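Local coordinates for protein 2-hydroxyhepta-2,4-diene-1,7-dioate isomerase (Corynebacterium glutamicum, PDB 4DBF) that probably decarboxylates oxaloacetate as a magnesium-binding lyase of the fumarylacetoacetate hydrolase family, and may also act as an isomerase, at residues 76-81 against 158-163; 107-112 against 239-244; 171-176 against 180-185; 201-206 against 276-281. One frame throughout, in Å; residues are numbered along the deposited sequence.

Contact 1 of 4, residues 76-81 against 158-163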
loop_
_atom_site.group_PDB
_atom_site.type_symbol
_atom_site.label_atom_id
_atom_site.label_comp_id
_atom_site.label_asym_id
_atom_site.label_seq_id
_atom_site.Cartn_x
_atom_site.Cartn_y
_atom_site.Cartn_z
ATOM N N ALA A 76 16.855 -5.272 2.274
ATOM C CA ALA A 76 16.102 -4.649 1.208
ATOM C C ALA A 76 16.615 -3.232 1.106
ATOM O O ALA A 76 16.698 -2.588 2.060
ATOM C CB ALA A 76 14.629 -4.657 1.522
ATOM N N PRO A 77 16.960 -2.782 -0.079
ATOM C CA PRO A 77 17.586 -1.486 -0.236
ATOM C C PRO A 77 16.710 -0.280 0.035
ATOM O O PRO A 77 17.214 0.760 0.136
ATOM C CB PRO A 77 18.096 -1.506 -1.669
ATOM C CG PRO A 77 17.283 -2.479 -2.354
ATOM C CD PRO A 77 16.952 -3.518 -1.340
ATOM N N MET A 78 15.419 -0.450 0.162
ATOM C CA MET A 78 14.501 0.606 0.554
ATOM C C MET A 78 13.396 0.069 1.464
ATOM O O MET A 78 13.089 -1.079 1.446
ATOM C CB MET A 78 13.737 1.187 -0.626
ATOM C CG MET A 78 14.479 2.150 -1.498
ATOM S SD MET A 78 15.009 3.682 -0.763
ATOM C CE MET A 78 16.465 3.928 -1.731
ATOM N N LEU A 79 12.772 0.982 2.159
ATOM C CA LEU A 79 11.561 0.706 2.872
ATOM C C LEU A 79 10.485 1.527 2.199
ATOM O O LEU A 79 10.176 2.587 2.591
ATOM C CB LEU A 79 11.710 1.085 4.316
ATOM C CG LEU A 79 12.742 0.307 5.088
ATOM C CD1 LEU A 79 12.704 0.745 6.532
ATOM C CD2 LEU A 79 12.547 -1.173 4.972
ATOM N N PRO A 80 9.942 0.996 1.139
ATOM C CA PRO A 80 9.032 1.772 0.317
ATOM C C PRO A 80 7.697 2.048 0.971
ATOM O O PRO A 80 7.229 1.194 1.616
ATOM C CB PRO A 80 8.834 0.897 -0.890
ATOM C CG PRO A 80 9.080 -0.464 -0.410
ATOM C CD PRO A 80 10.068 -0.379 0.678
ATOM N N SER A 81 7.109 3.207 0.709
ATOM C CA SER A 81 5.763 3.543 1.162
ATOM C C SER A 81 4.719 2.664 0.490
ATOM O O SER A 81 3.765 2.290 1.087
ATOM C CB SER A 81 5.425 5.025 0.980
ATOM O OG SER A 81 4.911 5.289 -0.261
ATOM N N VAL A 158 12.742 10.867 -12.700
ATOM C CA VAL A 158 12.144 10.478 -11.434
ATOM C C VAL A 158 12.680 9.183 -10.848
ATOM O O VAL A 158 12.303 8.829 -9.772
ATOM C CB VAL A 158 10.614 10.361 -11.506
ATOM C CG1 VAL A 158 9.951 11.642 -11.903
ATOM C CG2 VAL A 158 10.181 9.213 -12.364
ATOM N N VAL A 159 13.522 8.474 -11.571
ATOM C CA VAL A 159 14.046 7.251 -11.023
ATOM C C VAL A 159 15.436 7.359 -10.379
ATOM O O VAL A 159 16.351 7.901 -10.935
ATOM C CB VAL A 159 13.846 5.982 -11.893
ATOM C CG1 VAL A 159 12.870 6.126 -13.030
ATOM C CG2 VAL A 159 15.113 5.233 -12.207
ATOM N N LEU A 160 15.524 6.829 -9.179
ATOM C CA LEU A 160 16.765 6.705 -8.498
ATOM C C LEU A 160 17.631 5.653 -9.159
ATOM O O LEU A 160 18.752 5.884 -9.403
ATOM C CB LEU A 160 16.565 6.356 -7.030
ATOM C CG LEU A 160 17.810 6.113 -6.210
ATOM C CD1 LEU A 160 18.731 7.288 -6.145
ATOM C CD2 LEU A 160 17.574 5.524 -4.842
ATOM N N GLY A 161 17.076 4.488 -9.385
ATOM C CA GLY A 161 17.834 3.415 -9.991
ATOM C C GLY A 161 17.016 2.150 -10.117
ATOM O O GLY A 161 15.769 2.163 -9.931
ATOM N N PHE A 162 17.709 1.064 -10.447
ATOM C CA PHE A 162 17.026 -0.185 -10.752
ATOM C C PHE A 162 17.428 -1.172 -9.675
ATOM O O PHE A 162 18.540 -1.102 -9.194
ATOM C CB PHE A 162 17.458 -0.772 -12.131
ATOM C CG PHE A 162 16.825 -0.059 -13.304
ATOM C CD1 PHE A 162 15.548 0.478 -13.215
ATOM C CD2 PHE A 162 17.515 0.080 -14.511
ATOM C CE1 PHE A 162 14.974 1.191 -14.309
ATOM C CE2 PHE A 162 16.917 0.745 -15.613
ATOM C CZ PHE A 162 15.655 1.307 -15.487
ATOM N N THR A 163 16.526 -2.097 -9.325
ATOM C CA THR A 163 16.895 -3.222 -8.482
ATOM C C THR A 163 16.139 -4.454 -8.938
ATOM O O THR A 163 15.501 -4.416 -9.965
ATOM C CB THR A 163 16.702 -2.852 -6.942
ATOM O OG1 THR A 163 17.277 -3.887 -6.143
ATOM C CG2 THR A 163 15.241 -2.667 -6.612
#

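Contact 2 of 4, residues 107-112 against 239-244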
loop_
_atom_site.group_PDB
_atom_site.type_symbol
_atom_site.label_atom_id
_atom_site.label_comp_id
_atom_site.label_asym_id
_atom_site.label_seq_id
_atom_site.Cartn_x
_atom_site.Cartn_y
_atom_site.Cartn_z
ATOM N N PRO A 107 -2.295 -4.737 -19.748
ATOM C CA PRO A 107 -1.571 -4.627 -18.495
ATOM C C PRO A 107 -2.392 -3.965 -17.413
ATOM O O PRO A 107 -3.152 -3.113 -17.690
ATOM C CB PRO A 107 -0.390 -3.770 -18.870
ATOM C CG PRO A 107 -0.127 -4.114 -20.282
ATOM C CD PRO A 107 -1.497 -4.223 -20.855
ATOM N N THR A 108 -2.214 -4.387 -16.186
ATOM C CA THR A 108 -2.988 -3.889 -15.099
ATOM C C THR A 108 -2.083 -3.625 -13.908
ATOM O O THR A 108 -1.164 -4.327 -13.701
ATOM C CB THR A 108 -4.077 -4.900 -14.721
ATOM O OG1 THR A 108 -5.026 -4.314 -13.858
ATOM C CG2 THR A 108 -3.476 -6.109 -14.088
ATOM N N LEU A 109 -2.408 -2.608 -13.148
ATOM C CA LEU A 109 -1.668 -2.214 -11.993
ATOM C C LEU A 109 -2.192 -2.921 -10.762
ATOM O O LEU A 109 -3.335 -3.140 -10.642
ATOM C CB LEU A 109 -1.839 -0.718 -11.855
ATOM C CG LEU A 109 -1.256 0.131 -10.770
ATOM C CD1 LEU A 109 -1.293 1.581 -11.217
ATOM C CD2 LEU A 109 -2.085 -0.047 -9.536
ATOM N N PHE A 110 -1.316 -3.262 -9.844
ATOM C CA PHE A 110 -1.739 -3.708 -8.533
ATOM C C PHE A 110 -0.727 -3.303 -7.458
ATOM O O PHE A 110 0.322 -2.792 -7.755
ATOM C CB PHE A 110 -2.074 -5.199 -8.513
ATOM C CG PHE A 110 -0.913 -6.089 -8.705
ATOM C CD1 PHE A 110 -0.465 -6.380 -9.937
ATOM C CD2 PHE A 110 -0.293 -6.647 -7.649
ATOM C CE1 PHE A 110 0.608 -7.180 -10.126
ATOM C CE2 PHE A 110 0.787 -7.444 -7.822
ATOM C CZ PHE A 110 1.248 -7.710 -9.060
ATOM N N LEU A 111 -1.098 -3.523 -6.220
ATOM C CA LEU A 111 -0.262 -3.131 -5.100
ATOM C C LEU A 111 0.228 -4.318 -4.303
ATOM O O LEU A 111 -0.501 -5.216 -4.115
ATOM C CB LEU A 111 -1.016 -2.196 -4.187
ATOM C CG LEU A 111 -1.549 -0.907 -4.807
ATOM C CD1 LEU A 111 -2.491 -0.156 -3.918
ATOM C CD2 LEU A 111 -0.421 -0.043 -5.241
ATOM N N LYS A 112 1.468 -4.253 -3.840
ATOM C CA LYS A 112 1.961 -5.122 -2.784
ATOM C C LYS A 112 2.206 -4.236 -1.571
ATOM O O LYS A 112 2.691 -3.177 -1.720
ATOM C CB LYS A 112 3.246 -5.848 -3.165
ATOM C CG LYS A 112 3.125 -6.942 -4.203
ATOM C CD LYS A 112 4.461 -7.403 -4.746
ATOM C CE LYS A 112 5.065 -8.566 -3.997
ATOM N NZ LYS A 112 4.505 -9.877 -4.324
ATOM N N ILE A 239 5.601 4.360 -16.042
ATOM C CA ILE A 239 5.653 5.501 -15.139
ATOM C C ILE A 239 4.555 6.569 -15.373
ATOM O O ILE A 239 3.968 7.061 -14.457
ATOM C CB ILE A 239 7.069 6.064 -15.067
ATOM C CG1 ILE A 239 7.945 5.126 -14.265
ATOM C CG2 ILE A 239 7.096 7.414 -14.428
ATOM C CD1 ILE A 239 9.353 5.038 -14.721
ATOM N N GLU A 240 4.265 6.853 -16.621
ATOM C CA GLU A 240 3.198 7.759 -16.971
ATOM C C GLU A 240 1.821 7.237 -16.553
ATOM O O GLU A 240 0.994 7.946 -16.019
ATOM C CB GLU A 240 3.225 7.948 -18.457
ATOM C CG GLU A 240 2.141 8.800 -18.997
ATOM C CD GLU A 240 2.260 8.939 -20.488
ATOM O OE1 GLU A 240 1.820 8.051 -21.174
ATOM O OE2 GLU A 240 2.817 9.917 -20.952
ATOM N N PHE A 241 1.609 5.963 -16.821
ATOM C CA PHE A 241 0.386 5.268 -16.457
ATOM C C PHE A 241 0.109 5.278 -14.945
ATOM O O PHE A 241 -0.923 5.600 -14.504
ATOM C CB PHE A 241 0.496 3.846 -16.976
ATOM C CG PHE A 241 -0.691 2.985 -16.694
ATOM C CD1 PHE A 241 -1.840 3.141 -17.390
ATOM C CD2 PHE A 241 -0.618 1.972 -15.797
ATOM C CE1 PHE A 241 -2.906 2.334 -17.160
ATOM C CE2 PHE A 241 -1.681 1.171 -15.551
ATOM C CZ PHE A 241 -2.822 1.347 -16.240
ATOM N N ILE A 242 1.109 4.945 -14.180
ATOM C CA ILE A 242 0.996 4.928 -12.752
ATOM C C ILE A 242 0.794 6.328 -12.203
ATOM O O ILE A 242 -0.143 6.558 -11.530
ATOM C CB ILE A 242 2.209 4.261 -12.115
ATOM C CG1 ILE A 242 2.293 2.804 -12.531
ATOM C CG2 ILE A 242 2.163 4.394 -10.622
ATOM C CD1 ILE A 242 3.500 2.116 -11.989
ATOM N N THR A 243 1.687 7.242 -12.537
ATOM C CA THR A 243 1.654 8.570 -12.000
ATOM C C THR A 243 0.503 9.433 -12.500
ATOM O O THR A 243 0.260 10.465 -11.985
ATOM C CB THR A 243 3.012 9.279 -12.124
ATOM O OG1 THR A 243 3.305 9.537 -13.488
ATOM C CG2 THR A 243 4.067 8.452 -11.554
ATOM N N ALA A 244 -0.221 8.985 -13.493
ATOM C CA ALA A 244 -1.448 9.643 -13.883
ATOM C C ALA A 244 -2.581 9.430 -12.872
ATOM O O ALA A 244 -3.530 10.161 -12.856
ATOM C CB ALA A 244 -1.892 9.184 -15.237
#

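Contact 3 of 4, residues 171-176 against 180-185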
loop_
_atom_site.group_PDB
_atom_site.type_symbol
_atom_site.label_atom_id
_atom_site.label_comp_id
_atom_site.label_asym_id
_atom_site.label_seq_id
_atom_site.Cartn_x
_atom_site.Cartn_y
_atom_site.Cartn_z
ATOM N N ARG A 171 -0.534 -18.880 -6.697
ATOM C CA ARG A 171 -1.455 -18.949 -7.859
ATOM C C ARG A 171 -2.839 -19.432 -7.468
ATOM O O ARG A 171 -3.840 -19.042 -8.056
ATOM C CB ARG A 171 -0.914 -19.895 -8.920
ATOM C CG ARG A 171 0.445 -19.520 -9.415
ATOM C CD ARG A 171 0.498 -18.123 -10.120
ATOM N NE ARG A 171 1.794 -17.909 -10.715
ATOM C CZ ARG A 171 2.303 -16.703 -11.026
ATOM N NH1 ARG A 171 1.632 -15.604 -10.757
ATOM N NH2 ARG A 171 3.525 -16.605 -11.502
ATOM N N ASP A 172 -2.896 -20.316 -6.480
ATOM C CA ASP A 172 -4.191 -20.787 -5.983
ATOM C C ASP A 172 -5.012 -19.688 -5.356
ATOM O O ASP A 172 -6.268 -19.625 -5.539
ATOM C CB ASP A 172 -4.006 -21.940 -4.955
ATOM C CG ASP A 172 -3.552 -23.260 -5.610
ATOM O OD1 ASP A 172 -3.592 -23.365 -6.855
ATOM O OD2 ASP A 172 -3.051 -24.166 -4.864
ATOM N N LEU A 173 -4.360 -18.819 -4.549
ATOM C CA LEU A 173 -5.126 -17.705 -3.953
ATOM C C LEU A 173 -5.514 -16.671 -5.006
ATOM O O LEU A 173 -6.626 -16.076 -4.861
ATOM C CB LEU A 173 -4.387 -17.009 -2.800
ATOM C CG LEU A 173 -4.136 -17.894 -1.562
ATOM C CD1 LEU A 173 -3.235 -17.145 -0.605
ATOM C CD2 LEU A 173 -5.436 -18.300 -0.852
ATOM N N GLN A 174 -4.660 -16.456 -6.011
ATOM C CA GLN A 174 -5.019 -15.499 -7.056
ATOM C C GLN A 174 -6.380 -15.929 -7.692
ATOM O O GLN A 174 -7.302 -15.108 -7.882
ATOM C CB GLN A 174 -4.008 -15.468 -8.149
ATOM C CG GLN A 174 -2.798 -14.663 -7.874
ATOM C CD GLN A 174 -1.861 -14.625 -9.082
ATOM O OE1 GLN A 174 -0.879 -15.311 -9.152
ATOM N NE2 GLN A 174 -2.192 -13.798 -10.050
ATOM N N PHE A 175 -6.454 -17.212 -8.051
ATOM C CA PHE A 175 -7.721 -17.783 -8.481
ATOM C C PHE A 175 -8.844 -17.746 -7.462
ATOM O O PHE A 175 -9.916 -17.300 -7.819
ATOM C CB PHE A 175 -7.535 -19.227 -9.020
ATOM C CG PHE A 175 -8.820 -19.836 -9.452
ATOM C CD1 PHE A 175 -9.439 -19.405 -10.638
ATOM C CD2 PHE A 175 -9.457 -20.771 -8.650
ATOM C CE1 PHE A 175 -10.654 -19.936 -11.050
ATOM C CE2 PHE A 175 -10.693 -21.306 -9.053
ATOM C CZ PHE A 175 -11.275 -20.860 -10.251
ATOM N N ALA A 176 -8.682 -18.146 -6.198
ATOM C CA ALA A 176 -9.838 -18.093 -5.262
ATOM C C ALA A 176 -10.361 -16.687 -4.933
ATOM O O ALA A 176 -11.534 -16.504 -4.664
ATOM C CB ALA A 176 -9.479 -18.738 -3.909
ATOM N N TRP A 180 -5.681 -10.038 -6.589
ATOM C CA TRP A 180 -4.434 -10.631 -6.346
ATOM C C TRP A 180 -3.764 -10.147 -5.041
ATOM O O TRP A 180 -2.732 -10.688 -4.670
ATOM C CB TRP A 180 -3.467 -10.362 -7.489
ATOM C CG TRP A 180 -3.894 -10.873 -8.844
ATOM C CD1 TRP A 180 -4.855 -11.832 -9.136
ATOM C CD2 TRP A 180 -3.390 -10.403 -10.096
ATOM N NE1 TRP A 180 -4.968 -11.980 -10.504
ATOM C CE2 TRP A 180 -4.041 -11.149 -11.116
ATOM C CE3 TRP A 180 -2.407 -9.466 -10.453
ATOM C CZ2 TRP A 180 -3.822 -10.901 -12.458
ATOM C CZ3 TRP A 180 -2.155 -9.229 -11.838
ATOM C CH2 TRP A 180 -2.857 -9.968 -12.813
ATOM N N ALA A 181 -4.326 -9.114 -4.416
ATOM C CA ALA A 181 -3.683 -8.500 -3.238
ATOM C C ALA A 181 -3.195 -9.507 -2.183
ATOM O O ALA A 181 -2.056 -9.486 -1.818
ATOM C CB ALA A 181 -4.616 -7.490 -2.578
ATOM N N ARG A 182 -4.051 -10.393 -1.722
ATOM C CA ARG A 182 -3.604 -11.399 -0.727
ATOM C C ARG A 182 -2.552 -12.381 -1.229
ATOM O O ARG A 182 -1.493 -12.586 -0.591
ATOM C CB ARG A 182 -4.840 -12.132 -0.118
ATOM C CG ARG A 182 -4.469 -13.040 1.036
ATOM C CD ARG A 182 -5.765 -13.472 1.784
ATOM N NE ARG A 182 -6.615 -14.344 0.941
ATOM C CZ ARG A 182 -7.098 -15.540 1.330
ATOM N NH1 ARG A 182 -6.795 -16.027 2.526
ATOM N NH2 ARG A 182 -7.910 -16.241 0.534
ATOM N N ALA A 183 -2.776 -12.931 -2.407
ATOM C CA ALA A 183 -1.862 -13.915 -3.004
ATOM C C ALA A 183 -0.447 -13.360 -3.145
ATOM O O ALA A 183 0.515 -14.142 -3.174
ATOM C CB ALA A 183 -2.321 -14.275 -4.438
ATOM N N LYS A 184 -0.321 -12.024 -3.341
ATOM C CA LYS A 184 0.993 -11.453 -3.625
ATOM C C LYS A 184 1.503 -10.609 -2.458
ATOM O O LYS A 184 2.565 -10.014 -2.539
ATOM C CB LYS A 184 0.888 -10.592 -4.876
ATOM C CG LYS A 184 0.619 -11.443 -6.179
ATOM C CD LYS A 184 0.615 -10.569 -7.380
ATOM C CE LYS A 184 0.646 -11.440 -8.700
ATOM N NZ LYS A 184 2.040 -11.602 -9.252
ATOM N N GLY A 185 0.688 -10.516 -1.413
ATOM C CA GLY A 185 0.848 -9.496 -0.357
ATOM C C GLY A 185 1.122 -10.109 1.020
ATOM O O GLY A 185 1.294 -9.377 1.995
HETATM O O HOH W 1 1.527 -12.546 -12.005
HETATM O O HOH W 2 -7.577 -13.683 -10.241
#

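Contact 4 of 4, residues 201-206 against 276-281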
loop_
_atom_site.group_PDB
_atom_site.type_symbol
_atom_site.label_atom_id
_atom_site.label_comp_id
_atom_site.label_asym_id
_atom_site.label_seq_id
_atom_site.Cartn_x
_atom_site.Cartn_y
_atom_site.Cartn_z
ATOM N N ASN A 201 21.498 3.979 -17.481
ATOM C CA ASN A 201 21.966 3.757 -18.862
ATOM C C ASN A 201 22.817 2.537 -19.082
ATOM O O ASN A 201 22.908 2.045 -20.208
ATOM C CB ASN A 201 22.696 4.988 -19.380
ATOM C CG ASN A 201 21.766 5.915 -20.069
ATOM O OD1 ASN A 201 21.983 6.256 -21.233
ATOM N ND2 ASN A 201 20.661 6.255 -19.406
ATOM N N SER A 202 23.459 2.051 -18.024
ATOM C CA SER A 202 24.230 0.809 -18.103
ATOM C C SER A 202 23.327 -0.428 -18.338
ATOM O O SER A 202 23.839 -1.537 -18.525
ATOM C CB SER A 202 25.105 0.614 -16.854
ATOM O OG SER A 202 24.343 0.153 -15.743
ATOM N N ILE A 203 22.009 -0.214 -18.342
ATOM C CA ILE A 203 21.028 -1.286 -18.444
ATOM C C ILE A 203 20.289 -1.111 -19.744
ATOM O O ILE A 203 19.617 -0.106 -19.960
ATOM C CB ILE A 203 20.001 -1.275 -17.246
ATOM C CG1 ILE A 203 20.696 -1.440 -15.901
ATOM C CG2 ILE A 203 18.881 -2.274 -17.470
ATOM C CD1 ILE A 203 21.598 -2.649 -15.816
ATOM N N ASP A 204 20.408 -2.104 -20.617
ATOM C CA ASP A 204 19.751 -2.058 -21.921
ATOM C C ASP A 204 18.296 -2.596 -21.913
ATOM O O ASP A 204 18.054 -3.796 -21.972
ATOM C CB ASP A 204 20.642 -2.789 -22.934
ATOM C CG ASP A 204 20.219 -2.565 -24.379
ATOM O OD1 ASP A 204 21.014 -2.969 -25.256
ATOM O OD2 ASP A 204 19.125 -2.019 -24.649
ATOM N N LEU A 205 17.318 -1.705 -21.828
ATOM C CA LEU A 205 15.922 -2.155 -21.697
ATOM C C LEU A 205 15.413 -2.871 -22.971
ATOM O O LEU A 205 14.376 -3.577 -22.960
ATOM C CB LEU A 205 15.018 -0.999 -21.286
ATOM C CG LEU A 205 15.302 -0.452 -19.869
ATOM C CD1 LEU A 205 14.446 0.802 -19.561
ATOM C CD2 LEU A 205 15.143 -1.506 -18.785
ATOM N N ASP A 206 16.187 -2.714 -24.046
ATOM C CA ASP A 206 15.945 -3.376 -25.329
ATOM C C ASP A 206 16.508 -4.798 -25.369
ATOM O O ASP A 206 16.210 -5.570 -26.293
ATOM C CB ASP A 206 16.556 -2.523 -26.470
ATOM C CG ASP A 206 15.555 -1.569 -27.084
ATOM O OD1 ASP A 206 15.721 -1.159 -28.274
ATOM O OD2 ASP A 206 14.559 -1.268 -26.399
ATOM N N PRO A 276 21.678 -9.261 -15.223
ATOM C CA PRO A 276 23.060 -8.772 -15.484
ATOM C C PRO A 276 23.115 -7.254 -15.424
ATOM O O PRO A 276 22.179 -6.569 -15.887
ATOM C CB PRO A 276 23.368 -9.304 -16.909
ATOM C CG PRO A 276 21.992 -9.736 -17.500
ATOM C CD PRO A 276 21.219 -10.191 -16.276
ATOM N N GLY A 277 24.134 -6.708 -14.790
ATOM C CA GLY A 277 24.151 -5.258 -14.597
ATOM C C GLY A 277 23.658 -4.814 -13.224
ATOM O O GLY A 277 24.020 -3.722 -12.743
ATOM N N ILE A 278 22.839 -5.660 -12.592
ATOM C CA ILE A 278 22.390 -5.416 -11.230
ATOM C C ILE A 278 23.047 -6.473 -10.360
ATOM O O ILE A 278 23.865 -6.147 -9.508
ATOM C CB ILE A 278 20.810 -5.473 -11.129
ATOM C CG1 ILE A 278 20.196 -4.516 -12.174
ATOM C CG2 ILE A 278 20.362 -5.218 -9.634
ATOM C CD1 ILE A 278 18.653 -4.366 -12.043
ATOM N N GLY A 279 22.726 -7.749 -10.580
ATOM C CA GLY A 279 23.285 -8.798 -9.737
ATOM C C GLY A 279 22.331 -9.929 -9.502
ATOM O O GLY A 279 21.585 -10.286 -10.395
ATOM N N LYS A 280 22.331 -10.468 -8.291
ATOM C CA LYS A 280 21.495 -11.643 -8.002
ATOM C C LYS A 280 20.700 -11.435 -6.728
ATOM O O LYS A 280 21.206 -10.862 -5.778
ATOM C CB LYS A 280 22.379 -12.893 -7.861
ATOM C CG LYS A 280 22.898 -13.412 -9.197
ATOM C CD LYS A 280 23.876 -14.568 -8.919
ATOM C CE LYS A 280 24.471 -15.085 -10.215
ATOM N NZ LYS A 280 25.584 -16.049 -9.918
ATOM N N LEU A 281 19.464 -11.885 -6.726
ATOM C CA LEU A 281 18.596 -11.837 -5.564
ATOM C C LEU A 281 18.184 -13.260 -5.213
ATOM O O LEU A 281 17.343 -13.856 -5.925
ATOM C CB LEU A 281 17.353 -10.928 -5.825
ATOM C CG LEU A 281 16.321 -10.837 -4.673
ATOM C CD1 LEU A 281 16.986 -10.250 -3.366
ATOM C CD2 LEU A 281 15.143 -9.966 -5.155
HETATM O O HOH W 3 25.470 -1.987 -14.205
#

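Contact 1 of 4, residues 76-81 against 158-163
Met78 and Pro77, on the loop that leaves strand 73-75, lay two buried patches against the start of strand 159-170, one on Leu160 and one on Thr163. Met78 makes the first touch with the very end of its chain. Its CG stands beside the backbone N and opposite the carbonyl carbon (chi1 -78°), and further bends at chi2 and chi3 curl the thioether so that the methyl CE reaches Leu160 CD2 at 3.7 Å. Leu160 answers with one branch of its fork; its CG is anti to the backbone N (chi1 176°), and the leucine and methionine chains meet at a slant, by van der Waals contact alone. At the second touch the ring carbon Pro77 CG lies 4.0 Å from Thr163 OG1. This is packing of a ring against the flank of a hydroxyl, whose polar need is met elsewhere: Thr163 OG1 is hydrogen-bonded to Trp195 O on strand 190-197. That bond would hold the threonine in its rotation, with CG2 between the backbone N and the carbonyl carbon. Leu160 belongs to a classic beta bulge, in which it and Gly161 both face Val142. The contact belongs to the hydrophobic interior of the chain. Ile192 and Ile196 of strand 190-197 pack on Pro77, while Val142 of strand 133-143, Pro56 and Phe57 pack on Met78; the loop, on its way to strand 83-87, thus touches neighbouring strands 133-143, 159-170 and 190-197.

Contact 2 of 4, residues 107-112 against 239-244
Apolar packing of a helix on a strand joins Phe241 and Ile242, near the end of helix 235-243, to Leu109 of strand 108-112, at the flank of the beta core and close to the subunit interface. Leu109 makes the close contacts from the strand side, at two points. Its CB lies 4.2 Å from Phe241 CE2, a slanting approach to the phenyl ring, and its branch CD1 reaches Ile242 CG1 at 4.0 Å. The CB of Leu109 already points to the helix, and with CG anti to the backbone N (chi1 179°) the chain extends on to the isoleucine, while Ile242 holds CG1 beside its own backbone N (chi1 -63°) and offers the flank of that branch. The helix is also tied up inside itself: Ile239 O accepts both Thr243 N, at 3.0 Å, and Thr243 OG1, at 2.7 Å, from opposite faces of the carbonyl plane. Thr243 OG1 is also hydrogen-bonded to Val150 N, which ties this turn to a neighbouring loop. The second subunit packs here as well, Ala181 of that subunit on Leu109 and Arg182 of that subunit on Phe241; Thr108 OG1 is hydrogen-bonded to Asp177 O of the same neighbour. Within the chain, strand 108-112 runs antiparallel to strand 83-87, whose Val84 touches both Leu109 and Ile242, and Ile254 of strand 253-255 also packs on Ile242.

Contact 3 of 4, residues 171-176 against 180-185
The amide plane of Gln174 stands nearly perpendicular (83°) to the indole of Trp180, with NE2 over one face and offset toward the rim. Gln174 NE2 comes to 3.3 Å from Trp180 NE1, but both are donors; the amide nitrogen lies over the ring's pi surface instead. Gln174 CG, set beside the backbone N (chi1 -81°), packs 3.5 Å from Ala183 CB, and from there the extended chain reaches the indole. Its other amide end is held too: Arg171 NH1 donates to Gln174 OE1 at 3.0 Å, nearly straight, in the carbonyl plane and on a lone pair. Salt bridges to Glu134 and to Glu136, a magnesium ligand, link that arginine to the metal site. Helix 171-177 and the weakly bonded helix 181-185 form a helical hairpin, their short axes 7.9 Å apart and 163° from parallel, close enough for Leu173 CB to meet Ala183 CB at 3.8 Å. Farther along, Leu173 CD2 sits over one face of the Arg182 guanidinium, 3.5 Å from its NH2, the chains crossing at about a right angle; Arg182 NH2 also forms a salt bridge with Asp177. Lys184 NZ, bonded to Ser169 and to the magnesium ligand Asp167, donates a hydrogen bond to a water at 3.0 Å, which accepts weakly from Arg171 NH1. A second water lies in the indole plane, donating to Gln174 O and weakly accepting from Trp180 NE1.

Contact 4 of 4, residues 201-206 against 276-281
Two bends in the same sense, chi1 -60° and chi2 -54°, fold the longer branch of Ile203 back toward the turn at 276-278: the first sets CG1 beside the backbone N, and the second swings CD1 across to the other segment. That single methyl makes the direct contact. Ile203 CD1 lies 3.8 Å from Gly277 CA, is 4.0 Å from Pro276 O, and meets Ile278 CG1 more loosely at 4.3 Å. Gly277, having no side chain, lets the methyl settle against bare main chain. The turn belongs to a beta hairpin of the five-stranded sheet, in which strands 270-275 and 279-287 run antiparallel; next to the turn Ile278 and Gly279 both face Ile275, a classic beta bulge. The loop 201-206 itself leads into strand 209-216, the other neighbour of strand 270-275, so the contact joins an incoming connection to the tip of a hairpin beside it. A water bridges the two segments, donating to Ser202 OG at 2.9 Å and to Gly277 O at 2.7 Å, while the serine hydroxyl is also bonded to Asp199 O. Beyond the isoleucine the loop is shaped by an Asx turn: Asp206 N donates to Asp204 OD2 at 3.1 Å, reaching the carboxylate from above its plane, 39° out of it. On the buried side Phe162 of strand 159-170 packs against both Ile203 and Ile278, Leu208 adds to the cover of Ile203, and Leu139 of strand 133-143 touches Ile278.

Strand 159-170 connects several of the contacts. Its first half serves contact 1, and helix 171-177 of contact 3 follows it directly. Contacts 1 and 4 have centres 15 Å apart and touch through Phe162, bringing the five-stranded sheet against the other strands. Contacts 1 and 2, 16 Å apart, meet where Val158 and Val159 reach Ile239. Along the chain contact 2 crosses both contact 1 and contact 4, while contact 1 closes before 3 and 4 open. Contact 3 is nested between the two segments of contact 2; Lys112 NZ is hydrogen-bonded to Lys184 O, and both contacts border the second subunit. The centres of contacts 3 and 4 are 29 Å apart, on opposite sides of the chain's centre.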